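Local structure of N-acetylmuramoyl-L-alanine amidase XlyA (3RDR) at residues Y28-V39 and A91-D102; H60-I68 and K107-L115. The protein hydrolyses the amide link between N-acetylmuramoyl and L-amino acid residues of cell-wall glycopeptides, this chain being its zinc-containing catalytic domain. All blocks are in the same frame, centred on the assembly; numbering follows the deposited sequence.

Contact 1 (Y28-V39 and A91-D102); sequences YITVHNTANTAV and ASIGIEICENAD. With ZN (zinc ion), chain B.
A35 N gives its hydrogen to E99 OE2 at 2.8 Å, meeting the carboxylate from above its plane; E99 CG is turned beside its own backbone N (chi1 -62°) and the chain runs on extended, which carries the carboxylate to the backbone of A35, in the loop after N33. Its other oxygen, OE1, is salt-bridged to R143. Nearer the start of the strands T30 OG1 donates to S92 OG (2.8 Å), and each hydroxyl has a second partner, W136 and G88 respectively. Strands 28-33 and 92-97 pair along their length as adjacent parallel strands of the mixed sheet in this T7-lysozyme-like amidase fold. Their bonds include H32 N to I95 O at 2.7 Å. H32 ND1 binds the zinc ion at 2.2 Å, with H133 and C141 completing the protein ligands, while NE2 is hydrogen-bonded to H80. E96, bent at chi2 (-81°), folds back against the histidine, its CD 3.2 Å from H32 CB. A water donates to both E96 OE2 and N33 O. On the face shared by I29, V31, I95 and I97, I29 CG2 presses tightly on I95 CD1 (3.4 Å), and V31 CG1 meets I97 CD1 more loosely.

Contact 2 (H60-I68 and K107-L115); sequences HFTVDDTEI and KATANAQWL
Helix 105-122 packs against the beta hairpin of strands 61-63 and 68-70, on one face of the mixed sheet. Both methyls of L115 lie over one face of the F61 ring: CD1 over its centre, 4.2 Å above the plane, and CD2 toward the CG side, in a CH-pi contact 28° off the ring normal. L115 CD2 also reaches V63 CG2 at 3.8 Å. V63 CG1, anti to the backbone N (chi1 -175°), rests against both N111 CB and A108 O, 3.5 Å from the latter. I68 CD1 touches the edge of the W114 indole at CZ3 (3.7 Å), close to the ring plane. Where the strand ends, N111 ND2 donates to D64 O at 3.1 Å; the bond is nearly straight (165°), lies in both amide and carbonyl planes and uses a lone pair. The D64 carboxylate faces its own turn: OD1 accepts from T66 N on the anti side, an Asx turn, and from E67 N on the syn side, which extends it to an Asx motif, and OD2 is hydrogen-bonded to A43 N. A108 CB rests on the peptide between D64 and D65. The planar bond from N111 thus helps to set the roll of its amide and gives the D64 carbonyl a partner, while F61 and V63 meet L115 through apolar contacts.

The centres of contacts 1 and 2 lie about 9 Å apart, and the two share one sheet: strand 92-97 has 28-33 on one side and 61-63 on the other. Along the chain their segments alternate, 28-39, 60-68, 91-102 and then 107-115, so each contact closes across a segment of the other. They join directly where E96 N probably bonds to F61 O and E96 O to V63 N, both at 2.7 Å. Helix 105-122 follows strand 92-97 and covers the sheet face bearing I95, I97 and V63. H32 and E96 point to the opposite face, leaving the zinc site and the helix layer on different sides of one sheet.

Contact 1 (Y28-V39 and A91-D102)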
ATOM      1  N   TYR A  28      -2.181  -8.702   8.372  1.00 24.75           N
ATOM      2  CA  TYR A  28      -2.230  -7.252   8.556  1.00 25.83           C
ATOM      3  C   TYR A  28      -2.329  -6.504   7.234  1.00 25.55           C
ATOM      4  O   TYR A  28      -2.125  -7.071   6.155  1.00 22.90           O
ATOM      5  CB  TYR A  28      -0.966  -6.757   9.266  1.00 26.32           C
ATOM      6  CG  TYR A  28      -0.676  -7.397  10.603  1.00 31.41           C
ATOM      7  CD1 TYR A  28      -1.160  -6.839  11.788  1.00 32.74           C
ATOM      8  CD2 TYR A  28       0.098  -8.552  10.686  1.00 30.91           C
ATOM      9  CE1 TYR A  28      -0.872  -7.417  13.027  1.00 35.08           C
ATOM     10  CE2 TYR A  28       0.389  -9.140  11.916  1.00 35.55           C
ATOM     11  CZ  TYR A  28      -0.097  -8.566  13.082  1.00 35.64           C
ATOM     12  OH  TYR A  28       0.210  -9.134  14.297  1.00 40.08           O
ATOM     13  N   ILE A  29      -2.637  -5.215   7.345  1.00 25.56           N
ATOM     14  CA  ILE A  29      -2.725  -4.310   6.210  1.00 23.95           C
ATOM     15  C   ILE A  29      -1.954  -3.069   6.652  1.00 23.83           C
ATOM     16  O   ILE A  29      -2.310  -2.419   7.639  1.00 23.51           O
ATOM     17  CB  ILE A  29      -4.186  -3.955   5.888  1.00 25.82           C
ATOM     18  CG1 ILE A  29      -4.909  -5.206   5.381  1.00 26.00           C
ATOM     19  CG2 ILE A  29      -4.245  -2.854   4.835  1.00 25.16           C
ATOM     20  CD1 ILE A  29      -6.407  -5.018   5.161  1.00 24.96           C
ATOM     21  N   THR A  30      -0.874  -2.767   5.935  1.00 22.37           N
ATOM     22  CA  THR A  30      -0.014  -1.634   6.252  1.00 20.50           C
ATOM     23  C   THR A  30      -0.233  -0.455   5.299  1.00 22.13           C
ATOM     24  O   THR A  30      -0.119  -0.595   4.082  1.00 22.63           O
ATOM     25  CB  THR A  30       1.463  -2.069   6.216  1.00 19.27           C
ATOM     26  OG1 THR A  30       1.652  -3.165   7.125  1.00 19.78           O
ATOM     27  CG2 THR A  30       2.382  -0.922   6.628  1.00 19.60           C
ATOM     28  N   VAL A  31      -0.531   0.712   5.864  1.00 22.17           N
ATOM     29  CA  VAL A  31      -0.799   1.915   5.070  1.00 21.64           C
ATOM     30  C   VAL A  31       0.375   2.881   4.971  1.00 19.68           C
ATOM     31  O   VAL A  31       1.036   3.170   5.966  1.00 19.64           O
ATOM     32  CB  VAL A  31      -2.010   2.682   5.651  1.00 22.45           C
ATOM     33  CG1 VAL A  31      -2.327   3.904   4.791  1.00 21.76           C
ATOM     34  CG2 VAL A  31      -3.209   1.752   5.734  1.00 20.51           C
ATOM     35  N   HIS A  32       0.613   3.381   3.758  1.00 19.03           N
ATOM     36  CA  HIS A  32       1.696   4.324   3.479  1.00 19.41           C
ATOM     37  C   HIS A  32       1.153   5.542   2.723  1.00 20.01           C
ATOM     38  O   HIS A  32       0.018   5.542   2.248  1.00 20.37           O
ATOM     39  CB  HIS A  32       2.758   3.698   2.557  1.00 19.35           C
ATOM     40  CG  HIS A  32       3.321   2.393   3.033  1.00 20.53           C
ATOM     41  ND1 HIS A  32       4.562   2.289   3.621  1.00 18.00           N
ATOM     42  CD2 HIS A  32       2.848   1.127   2.931  1.00 19.58           C
ATOM     43  CE1 HIS A  32       4.834   1.018   3.857  1.00 16.66           C
ATOM     44  NE2 HIS A  32       3.810   0.292   3.447  1.00 18.33           N
ATOM     45  N   ASN A  33       1.994   6.563   2.606  1.00 19.69           N
ATOM     46  CA  ASN A  33       1.698   7.778   1.846  1.00 20.01           C
ATOM     47  C   ASN A  33       2.985   7.937   1.040  1.00 17.65           C
ATOM     48  O   ASN A  33       4.071   7.877   1.608  1.00 19.24           O
ATOM     49  CB  ASN A  33       1.493   8.994   2.763  1.00 19.85           C
ATOM     50  CG  ASN A  33       0.069   9.094   3.309  1.00 22.45           C
ATOM     51  OD1 ASN A  33      -0.224   9.951   4.144  1.00 22.33           O
ATOM     52  ND2 ASN A  33      -0.821   8.227   2.835  1.00 22.26           N
ATOM     53  N   THR A  34       2.871   8.127  -0.271  1.00 17.62           N
ATOM     54  CA  THR A  34       4.048   8.240  -1.135  1.00 17.49           C
ATOM     55  C   THR A  34       4.999   9.405  -0.852  1.00 20.02           C
ATOM     56  O   THR A  34       6.188   9.323  -1.178  1.00 18.08           O
ATOM     57  CB  THR A  34       3.643   8.343  -2.615  1.00 14.72           C
ATOM     58  OG1 THR A  34       2.920   9.562  -2.823  1.00 17.43           O
ATOM     59  CG2 THR A  34       2.764   7.161  -3.021  1.00 13.75           C
ATOM     60  N   ALA A  35       4.484  10.480  -0.252  1.00 18.58           N
ATOM     61  CA  ALA A  35       5.291  11.671   0.028  1.00 20.28           C
ATOM     62  C   ALA A  35       5.835  12.230  -1.293  1.00 20.05           C
ATOM     63  O   ALA A  35       6.922  12.814  -1.352  1.00 20.87           O
ATOM     64  CB  ALA A  35       6.449  11.334   0.985  1.00 19.20           C
ATOM     65  N   ASN A  36       5.058  12.043  -2.354  1.00 20.53           N
ATOM     66  CA  ASN A  36       5.420  12.519  -3.681  1.00 18.33           C
ATOM     67  C   ASN A  36       4.283  13.413  -4.169  1.00 18.37           C
ATOM     68  O   ASN A  36       3.287  12.925  -4.706  1.00 16.71           O
ATOM     69  CB  ASN A  36       5.591  11.332  -4.635  1.00 19.92           C
ATOM     70  CG  ASN A  36       6.245  11.728  -5.943  1.00 20.80           C
ATOM     71  OD1 ASN A  36       6.207  12.897  -6.337  1.00 20.76           O
ATOM     72  ND2 ASN A  36       6.839  10.756  -6.633  1.00 19.63           N
ATOM     73  N   THR A  37       4.432  14.723  -3.985  1.00 17.45           N
ATOM     74  CA  THR A  37       3.398  15.674  -4.387  1.00 18.46           C
ATOM     75  C   THR A  37       3.476  16.105  -5.853  1.00 19.19           C
ATOM     76  O   THR A  37       2.625  16.858  -6.324  1.00 19.53           O
ATOM     77  CB  THR A  37       3.453  16.950  -3.517  1.00 19.84           C
ATOM     78  OG1 THR A  37       4.765  17.521  -3.597  1.00 18.71           O
ATOM     79  CG2 THR A  37       3.128  16.629  -2.056  1.00 18.38           C
ATOM     80  N   ALA A  38       4.491  15.631  -6.566  1.00 19.04           N
ATOM     81  CA  ALA A  38       4.682  15.994  -7.967  1.00 19.75           C
ATOM     82  C   ALA A  38       3.495  15.682  -8.868  1.00 20.17           C
ATOM     83  O   ALA A  38       2.878  14.620  -8.768  1.00 19.89           O
ATOM     84  CB  ALA A  38       5.924  15.307  -8.518  1.00 19.68           C
ATOM     85  N   VAL A  39       3.184  16.620  -9.754  1.00 20.67           N
ATOM     86  CA  VAL A  39       2.101  16.434 -10.702  1.00 20.52           C
ATOM     87  C   VAL A  39       2.448  15.189 -11.518  1.00 22.10           C
ATOM     88  O   VAL A  39       3.580  15.037 -11.984  1.00 22.83           O
ATOM     89  CB  VAL A  39       1.961  17.668 -11.640  1.00 20.86           C
ATOM     90  CG1 VAL A  39       3.253  17.886 -12.429  1.00 16.74           C
ATOM     91  CG2 VAL A  39       0.769  17.483 -12.586  1.00 18.52           C
ATOM     92  N   ALA A  91       3.983 -10.540   6.546  1.00 23.66           N
ATOM     93  CA  ALA A  91       2.598 -10.902   6.842  1.00 23.74           C
ATOM     94  C   ALA A  91       1.595  -9.765   6.710  1.00 23.51           C
ATOM     95  O   ALA A  91       0.604  -9.724   7.441  1.00 25.30           O
ATOM     96  CB  ALA A  91       2.501 -11.512   8.248  1.00 23.38           C
ATOM     97  N   SER A  92       1.837  -8.833   5.797  1.00 21.65           N
ATOM     98  CA  SER A  92       0.882  -7.749   5.619  1.00 21.40           C
ATOM     99  C   SER A  92       0.816  -7.295   4.178  1.00 20.29           C
ATOM    100  O   SER A  92       1.761  -7.477   3.406  1.00 19.05           O
ATOM    101  CB  SER A  92       1.222  -6.548   6.521  1.00 20.91           C
ATOM    102  OG  SER A  92       2.167  -5.671   5.921  1.00 21.21           O
ATOM    103  N   ILE A  93      -0.327  -6.724   3.822  1.00 20.37           N
ATOM    104  CA  ILE A  93      -0.548  -6.199   2.488  1.00 19.03           C
ATOM    105  C   ILE A  93      -0.191  -4.719   2.554  1.00 19.72           C
ATOM    106  O   ILE A  93      -0.756  -3.977   3.360  1.00 21.02           O
ATOM    107  CB  ILE A  93      -2.022  -6.349   2.073  1.00 20.13           C
ATOM    108  CG1 ILE A  93      -2.405  -7.834   2.052  1.00 21.20           C
ATOM    109  CG2 ILE A  93      -2.251  -5.720   0.706  1.00 19.73           C
ATOM    110  CD1 ILE A  93      -3.886  -8.086   1.816  1.00 21.94           C
ATOM    111  N   GLY A  94       0.765  -4.302   1.729  1.00 18.29           N
ATOM    112  CA  GLY A  94       1.178  -2.911   1.714  1.00 19.31           C
ATOM    113  C   GLY A  94       0.372  -2.062   0.742  1.00 19.65           C
ATOM    114  O   GLY A  94       0.193  -2.439  -0.426  1.00 16.77           O
ATOM    115  N   ILE A  95      -0.116  -0.921   1.227  1.00 17.76           N
ATOM    116  CA  ILE A  95      -0.898   0.007   0.410  1.00 19.70           C
ATOM    117  C   ILE A  95      -0.301   1.413   0.424  1.00 19.96           C
ATOM    118  O   ILE A  95      -0.011   1.969   1.487  1.00 18.87           O
ATOM    119  CB  ILE A  95      -2.373   0.128   0.902  1.00 21.96           C
ATOM    120  CG1 ILE A  95      -3.091  -1.221   0.796  1.00 24.09           C
ATOM    121  CG2 ILE A  95      -3.129   1.141   0.044  1.00 17.58           C
ATOM    122  CD1 ILE A  95      -2.723  -2.194   1.878  1.00 34.26           C
ATOM    123  N   GLU A  96      -0.118   1.986  -0.760  1.00 18.35           N
ATOM    124  CA  GLU A  96       0.412   3.341  -0.866  1.00 17.27           C
ATOM    125  C   GLU A  96      -0.699   4.263  -1.347  1.00 17.32           C
ATOM    126  O   GLU A  96      -1.463   3.904  -2.246  1.00 17.99           O
ATOM    127  CB  GLU A  96       1.583   3.394  -1.856  1.00 15.45           C
ATOM    128  CG  GLU A  96       2.935   3.011  -1.264  1.00 17.54           C
ATOM    129  CD  GLU A  96       3.600   4.156  -0.503  1.00 20.11           C
ATOM    130  OE1 GLU A  96       2.927   5.175  -0.232  1.00 17.75           O
ATOM    131  OE2 GLU A  96       4.799   4.032  -0.166  1.00 18.80           O
ATOM    132  N   ILE A  97      -0.793   5.441  -0.741  1.00 17.12           N
ATOM    133  CA  ILE A  97      -1.795   6.427  -1.133  1.00 17.53           C
ATOM    134  C   ILE A  97      -1.040   7.606  -1.736  1.00 17.21           C
ATOM    135  O   ILE A  97      -0.155   8.174  -1.102  1.00 17.24           O
ATOM    136  CB  ILE A  97      -2.631   6.902   0.077  1.00 18.88           C
ATOM    137  CG1 ILE A  97      -3.368   5.711   0.695  1.00 17.64           C
ATOM    138  CG2 ILE A  97      -3.657   7.949  -0.372  1.00 15.28           C
ATOM    139  CD1 ILE A  97      -4.215   6.071   1.907  1.00 20.42           C
ATOM    140  N   CYS A  98      -1.388   7.962  -2.970  1.00 18.15           N
ATOM    141  CA  CYS A  98      -0.723   9.050  -3.682  1.00 18.36           C
ATOM    142  C   CYS A  98      -1.046  10.459  -3.178  1.00 19.11           C
ATOM    143  O   CYS A  98      -2.093  10.696  -2.570  1.00 17.78           O
ATOM    144  CB  CYS A  98      -1.046   8.960  -5.177  1.00 17.25           C
ATOM    145  SG  CYS A  98      -0.454   7.440  -5.997  1.00 19.29           S
ATOM    146  N   GLU A  99      -0.126  11.381  -3.450  1.00 18.60           N
ATOM    147  CA  GLU A  99      -0.256  12.780  -3.059  1.00 20.37           C
ATOM    148  C   GLU A  99      -0.034  13.692  -4.269  1.00 21.17           C
ATOM    149  O   GLU A  99       0.227  14.885  -4.104  1.00 19.59           O
ATOM    150  CB  GLU A  99       0.787  13.129  -1.990  1.00 20.88           C
ATOM    151  CG  GLU A  99       0.676  12.348  -0.681  1.00 22.85           C
ATOM    152  CD  GLU A  99       1.742  12.758   0.325  1.00 23.83           C
ATOM    153  OE1 GLU A  99       1.947  13.976   0.501  1.00 24.77           O
ATOM    154  OE2 GLU A  99       2.370  11.871   0.943  1.00 23.06           O
ATOM    155  N   ASN A 100      -0.121  13.140  -5.479  1.00 19.50           N
ATOM    156  CA  ASN A 100       0.113  13.940  -6.681  1.00 20.86           C
ATOM    157  C   ASN A 100      -0.747  15.207  -6.764  1.00 22.10           C
ATOM    158  O   ASN A 100      -1.938  15.188  -6.462  1.00 22.24           O
ATOM    159  CB  ASN A 100      -0.060  13.081  -7.944  1.00 20.02           C
ATOM    160  CG  ASN A 100      -1.394  12.355  -7.997  1.00 21.22           C
ATOM    161  OD1 ASN A 100      -1.754  11.609  -7.081  1.00 20.09           O
ATOM    162  ND2 ASN A 100      -2.131  12.557  -9.083  1.00 20.40           N
ATOM    163  N   ALA A 101      -0.119  16.308  -7.170  1.00 23.55           N
ATOM    164  CA  ALA A 101      -0.792  17.599  -7.285  1.00 24.79           C
ATOM    165  C   ALA A 101      -2.054  17.561  -8.137  1.00 26.94           C
ATOM    166  O   ALA A 101      -3.034  18.228  -7.815  1.00 27.00           O
ATOM    167  CB  ALA A 101       0.173  18.632  -7.847  1.00 25.54           C
ATOM    168  N   ASP A 102      -2.036  16.788  -9.222  1.00 27.51           N
ATOM    169  CA  ASP A 102      -3.203  16.704 -10.095  1.00 29.14           C
ATOM    170  C   ASP A 102      -4.286  15.751  -9.589  1.00 31.18           C
ATOM    171  O   ASP A 102      -5.228  15.428 -10.316  1.00 32.16           O
ATOM    172  CB  ASP A 102      -2.792  16.314 -11.526  1.00 27.44           C
ATOM    173  CG  ASP A 102      -1.913  15.072 -11.581  1.00 29.10           C
ATOM    174  OD1 ASP A 102      -2.035  14.312 -12.567  1.00 29.56           O
ATOM    175  OD2 ASP A 102      -1.092  14.858 -10.665  1.00 26.23           O
TER
HETATM  176 ZN    ZN B 190       5.810   3.948   4.425  1.00 33.73          ZN
HETATM  177  O   HOH W   1       6.071   5.982   1.126  1.00 24.51           O
HETATM  178  O   HOH W   2       2.222  10.497  -5.213  1.00 16.87           O

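Contact 2 (H60-I68 and K107-L115)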
ATOM      1  N   HIS A  60       1.896  -3.902  -2.408  1.00 18.72           N
ATOM      2  CA  HIS A  60       0.827  -4.497  -3.204  1.00 20.42           C
ATOM      3  C   HIS A  60      -0.104  -3.584  -3.995  1.00 20.52           C
ATOM      4  O   HIS A  60      -0.408  -3.869  -5.156  1.00 19.34           O
ATOM      5  CB  HIS A  60       0.004  -5.409  -2.289  1.00 18.61           C
ATOM      6  CG  HIS A  60       0.845  -6.355  -1.490  1.00 19.72           C
ATOM      7  ND1 HIS A  60       1.142  -7.633  -1.916  1.00 21.55           N
ATOM      8  CD2 HIS A  60       1.523  -6.178  -0.331  1.00 17.40           C
ATOM      9  CE1 HIS A  60       1.969  -8.200  -1.056  1.00 17.40           C
ATOM     10  NE2 HIS A  60       2.217  -7.340  -0.086  1.00 21.09           N
ATOM     11  N   PHE A  61      -0.550  -2.493  -3.379  1.00 20.20           N
ATOM     12  CA  PHE A  61      -1.483  -1.574  -4.030  1.00 20.52           C
ATOM     13  C   PHE A  61      -1.102  -0.095  -3.936  1.00 20.53           C
ATOM     14  O   PHE A  61      -0.665   0.380  -2.884  1.00 19.43           O
ATOM     15  CB  PHE A  61      -2.874  -1.696  -3.395  1.00 20.76           C
ATOM     16  CG  PHE A  61      -3.554  -3.022  -3.606  1.00 21.96           C
ATOM     17  CD1 PHE A  61      -4.150  -3.332  -4.822  1.00 21.88           C
ATOM     18  CD2 PHE A  61      -3.673  -3.926  -2.553  1.00 22.34           C
ATOM     19  CE1 PHE A  61      -4.863  -4.518  -4.986  1.00 22.91           C
ATOM     20  CE2 PHE A  61      -4.384  -5.115  -2.709  1.00 22.58           C
ATOM     21  CZ  PHE A  61      -4.981  -5.409  -3.929  1.00 21.61           C
ATOM     22  N   THR A  62      -1.277   0.627  -5.036  1.00 19.66           N
ATOM     23  CA  THR A  62      -1.044   2.065  -5.045  1.00 19.18           C
ATOM     24  C   THR A  62      -2.416   2.643  -5.383  1.00 19.80           C
ATOM     25  O   THR A  62      -3.056   2.225  -6.352  1.00 18.93           O
ATOM     26  CB  THR A  62      -0.019   2.509  -6.093  1.00 18.13           C
ATOM     27  OG1 THR A  62       1.253   1.917  -5.799  1.00 18.08           O
ATOM     28  CG2 THR A  62       0.131   4.038  -6.055  1.00 16.24           C
ATOM     29  N   VAL A  63      -2.868   3.587  -4.568  1.00 18.71           N
ATOM     30  CA  VAL A  63      -4.182   4.195  -4.734  1.00 17.99           C
ATOM     31  C   VAL A  63      -4.133   5.697  -5.002  1.00 18.62           C
ATOM     32  O   VAL A  63      -3.476   6.430  -4.268  1.00 18.74           O
ATOM     33  CB  VAL A  63      -5.038   3.988  -3.443  1.00 18.94           C
ATOM     34  CG1 VAL A  63      -6.461   4.515  -3.654  1.00 18.75           C
ATOM     35  CG2 VAL A  63      -5.056   2.520  -3.042  1.00 16.67           C
ATOM     36  N   ASP A  64      -4.799   6.157  -6.061  1.00 20.94           N
ATOM     37  CA  ASP A  64      -4.877   7.595  -6.316  1.00 23.13           C
ATOM     38  C   ASP A  64      -6.362   7.953  -6.344  1.00 23.22           C
ATOM     39  O   ASP A  64      -7.200   7.108  -6.014  1.00 22.48           O
ATOM     40  CB  ASP A  64      -4.151   8.030  -7.608  1.00 22.75           C
ATOM     41  CG  ASP A  64      -4.734   7.424  -8.867  1.00 25.33           C
ATOM     42  OD1 ASP A  64      -5.969   7.310  -8.966  1.00 27.66           O
ATOM     43  OD2 ASP A  64      -3.944   7.089  -9.777  1.00 24.70           O
ATOM     44  N   ASP A  65      -6.700   9.185  -6.712  1.00 24.46           N
ATOM     45  CA  ASP A  65      -8.102   9.606  -6.710  1.00 26.94           C
ATOM     46  C   ASP A  65      -8.959   9.017  -7.821  1.00 29.07           C
ATOM     47  O   ASP A  65     -10.184   9.158  -7.810  1.00 29.40           O
ATOM     48  CB  ASP A  65      -8.192  11.139  -6.746  1.00 27.25           C
ATOM     49  CG  ASP A  65      -7.729  11.738  -8.069  1.00 28.37           C
ATOM     50  OD1 ASP A  65      -7.110  11.030  -8.892  1.00 29.30           O
ATOM     51  OD2 ASP A  65      -7.978  12.944  -8.277  1.00 29.61           O
ATOM     52  N   THR A  66      -8.323   8.339  -8.767  1.00 29.04           N
ATOM     53  CA  THR A  66      -9.050   7.767  -9.887  1.00 31.45           C
ATOM     54  C   THR A  66      -9.096   6.243  -9.899  1.00 31.88           C
ATOM     55  O   THR A  66     -10.157   5.650 -10.087  1.00 30.52           O
ATOM     56  CB  THR A  66      -8.442   8.244 -11.221  1.00 32.81           C
ATOM     57  OG1 THR A  66      -8.404   9.676 -11.238  1.00 35.37           O
ATOM     58  CG2 THR A  66      -9.271   7.754 -12.396  1.00 35.01           C
ATOM     59  N   GLU A  67      -7.948   5.606  -9.697  1.00 32.30           N
ATOM     60  CA  GLU A  67      -7.900   4.151  -9.732  1.00 31.16           C
ATOM     61  C   GLU A  67      -6.889   3.532  -8.783  1.00 29.79           C
ATOM     62  O   GLU A  67      -6.214   4.229  -8.029  1.00 27.74           O
ATOM     63  CB  GLU A  67      -7.604   3.697 -11.157  1.00 33.71           C
ATOM     64  CG  GLU A  67      -6.443   4.440 -11.779  1.00 34.80           C
ATOM     65  CD  GLU A  67      -6.338   4.194 -13.262  1.00 38.21           C
ATOM     66  OE1 GLU A  67      -7.374   3.860 -13.878  1.00 39.61           O
ATOM     67  OE2 GLU A  67      -5.229   4.350 -13.815  1.00 39.44           O
ATOM     68  N   ILE A  68      -6.794   2.207  -8.849  1.00 28.81           N
ATOM     69  CA  ILE A  68      -5.891   1.433  -8.008  1.00 27.18           C
ATOM     70  C   ILE A  68      -5.105   0.458  -8.878  1.00 27.58           C
ATOM     71  O   ILE A  68      -5.675  -0.199  -9.749  1.00 28.32           O
ATOM     72  CB  ILE A  68      -6.684   0.611  -6.965  1.00 26.04           C
ATOM     73  CG1 ILE A  68      -7.481   1.543  -6.054  1.00 25.33           C
ATOM     74  CG2 ILE A  68      -5.736  -0.248  -6.138  1.00 26.01           C
ATOM     75  CD1 ILE A  68      -8.467   0.815  -5.164  1.00 22.54           C
ATOM     76  N   LYS A 107     -10.252  12.089  -2.037  1.00 30.29           N
ATOM     77  CA  LYS A 107     -10.855  11.032  -2.831  1.00 31.56           C
ATOM     78  C   LYS A 107      -9.934   9.820  -2.977  1.00 31.04           C
ATOM     79  O   LYS A 107     -10.393   8.720  -3.281  1.00 31.24           O
ATOM     80  CB  LYS A 107     -11.238  11.576  -4.210  1.00 34.51           C
ATOM     81  CG  LYS A 107     -11.942  10.568  -5.096  1.00 40.39           C
ATOM     82  CD  LYS A 107     -13.201  11.158  -5.731  1.00 44.27           C
ATOM     83  CE  LYS A 107     -12.885  12.315  -6.670  1.00 47.15           C
ATOM     84  NZ  LYS A 107     -14.128  12.887  -7.277  1.00 48.41           N
ATOM     85  N   ALA A 108      -8.636  10.025  -2.777  1.00 29.66           N
ATOM     86  CA  ALA A 108      -7.679   8.927  -2.863  1.00 27.86           C
ATOM     87  C   ALA A 108      -7.793   8.163  -1.552  1.00 26.66           C
ATOM     88  O   ALA A 108      -7.684   6.941  -1.512  1.00 25.14           O
ATOM     89  CB  ALA A 108      -6.265   9.465  -3.036  1.00 24.66           C
ATOM     90  N   THR A 109      -8.019   8.907  -0.475  1.00 29.09           N
ATOM     91  CA  THR A 109      -8.162   8.326   0.848  1.00 29.66           C
ATOM     92  C   THR A 109      -9.441   7.501   0.904  1.00 31.24           C
ATOM     93  O   THR A 109      -9.458   6.406   1.470  1.00 31.90           O
ATOM     94  CB  THR A 109      -8.209   9.422   1.924  1.00 29.13           C
ATOM     95  OG1 THR A 109      -6.933  10.070   1.994  1.00 25.82           O
ATOM     96  CG2 THR A 109      -8.547   8.830   3.284  1.00 27.49           C
ATOM     97  N   ALA A 110     -10.504   8.028   0.307  1.00 32.10           N
ATOM     98  CA  ALA A 110     -11.788   7.342   0.280  1.00 32.84           C
ATOM     99  C   ALA A 110     -11.660   6.037  -0.491  1.00 32.98           C
ATOM    100  O   ALA A 110     -12.235   5.018  -0.105  1.00 32.87           O
ATOM    101  CB  ALA A 110     -12.843   8.227  -0.370  1.00 33.92           C
ATOM    102  N   ASN A 111     -10.911   6.074  -1.590  1.00 32.96           N
ATOM    103  CA  ASN A 111     -10.708   4.882  -2.401  1.00 32.79           C
ATOM    104  C   ASN A 111      -9.898   3.844  -1.631  1.00 31.63           C
ATOM    105  O   ASN A 111     -10.126   2.642  -1.768  1.00 30.91           O
ATOM    106  CB  ASN A 111      -9.990   5.230  -3.711  1.00 33.58           C
ATOM    107  CG  ASN A 111     -10.849   6.064  -4.645  1.00 36.60           C
ATOM    108  OD1 ASN A 111     -12.078   5.991  -4.600  1.00 37.32           O
ATOM    109  ND2 ASN A 111     -10.207   6.846  -5.508  1.00 34.65           N
ATOM    110  N   ALA A 112      -8.955   4.318  -0.821  1.00 30.57           N
ATOM    111  CA  ALA A 112      -8.112   3.437  -0.025  1.00 30.47           C
ATOM    112  C   ALA A 112      -8.922   2.780   1.091  1.00 30.79           C
ATOM    113  O   ALA A 112      -8.693   1.617   1.430  1.00 29.55           O
ATOM    114  CB  ALA A 112      -6.947   4.218   0.564  1.00 29.23           C
ATOM    115  N   GLN A 113      -9.860   3.528   1.665  1.00 30.06           N
ATOM    116  CA  GLN A 113     -10.701   2.995   2.734  1.00 30.03           C
ATOM    117  C   GLN A 113     -11.612   1.918   2.157  1.00 29.67           C
ATOM    118  O   GLN A 113     -11.881   0.909   2.807  1.00 30.83           O
ATOM    119  CB  GLN A 113     -11.516   4.121   3.385  1.00 30.09           C
ATOM    120  CG  GLN A 113     -10.648   5.106   4.154  1.00 28.05           C
ATOM    121  CD  GLN A 113     -11.406   6.325   4.650  1.00 29.74           C
ATOM    122  OE1 GLN A 113     -12.095   6.994   3.885  1.00 30.51           O
ATOM    123  NE2 GLN A 113     -11.265   6.629   5.933  1.00 29.17           N
ATOM    124  N   TRP A 114     -12.078   2.123   0.931  1.00 29.95           N
ATOM    125  CA  TRP A 114     -12.926   1.131   0.283  1.00 30.86           C
ATOM    126  C   TRP A 114     -12.115  -0.147   0.062  1.00 30.60           C
ATOM    127  O   TRP A 114     -12.577  -1.250   0.352  1.00 31.68           O
ATOM    128  CB  TRP A 114     -13.431   1.641  -1.066  1.00 33.55           C
ATOM    129  CG  TRP A 114     -13.996   0.534  -1.907  1.00 37.07           C
ATOM    130  CD1 TRP A 114     -15.213  -0.070  -1.761  1.00 37.19           C
ATOM    131  CD2 TRP A 114     -13.321  -0.171  -2.958  1.00 38.97           C
ATOM    132  NE1 TRP A 114     -15.335  -1.112  -2.652  1.00 38.96           N
ATOM    133  CE2 TRP A 114     -14.189  -1.196  -3.399  1.00 39.44           C
ATOM    134  CE3 TRP A 114     -12.064  -0.039  -3.567  1.00 38.64           C
ATOM    135  CZ2 TRP A 114     -13.840  -2.086  -4.420  1.00 39.95           C
ATOM    136  CZ3 TRP A 114     -11.717  -0.925  -4.583  1.00 39.88           C
ATOM    137  CH2 TRP A 114     -12.603  -1.935  -4.999  1.00 41.01           C
ATOM    138  N   LEU A 115     -10.904   0.014  -0.461  1.00 29.59           N
ATOM    139  CA  LEU A 115     -10.016  -1.117  -0.713  1.00 28.40           C
ATOM    140  C   LEU A 115      -9.738  -1.883   0.578  1.00 27.49           C
ATOM    141  O   LEU A 115      -9.824  -3.109   0.616  1.00 27.17           O
ATOM    142  CB  LEU A 115      -8.692  -0.629  -1.311  1.00 25.32           C
ATOM    143  CG  LEU A 115      -7.562  -1.655  -1.473  1.00 25.51           C
ATOM    144  CD1 LEU A 115      -8.002  -2.762  -2.423  1.00 23.60           C
ATOM    145  CD2 LEU A 115      -6.308  -0.964  -2.009  1.00 23.11           C
TER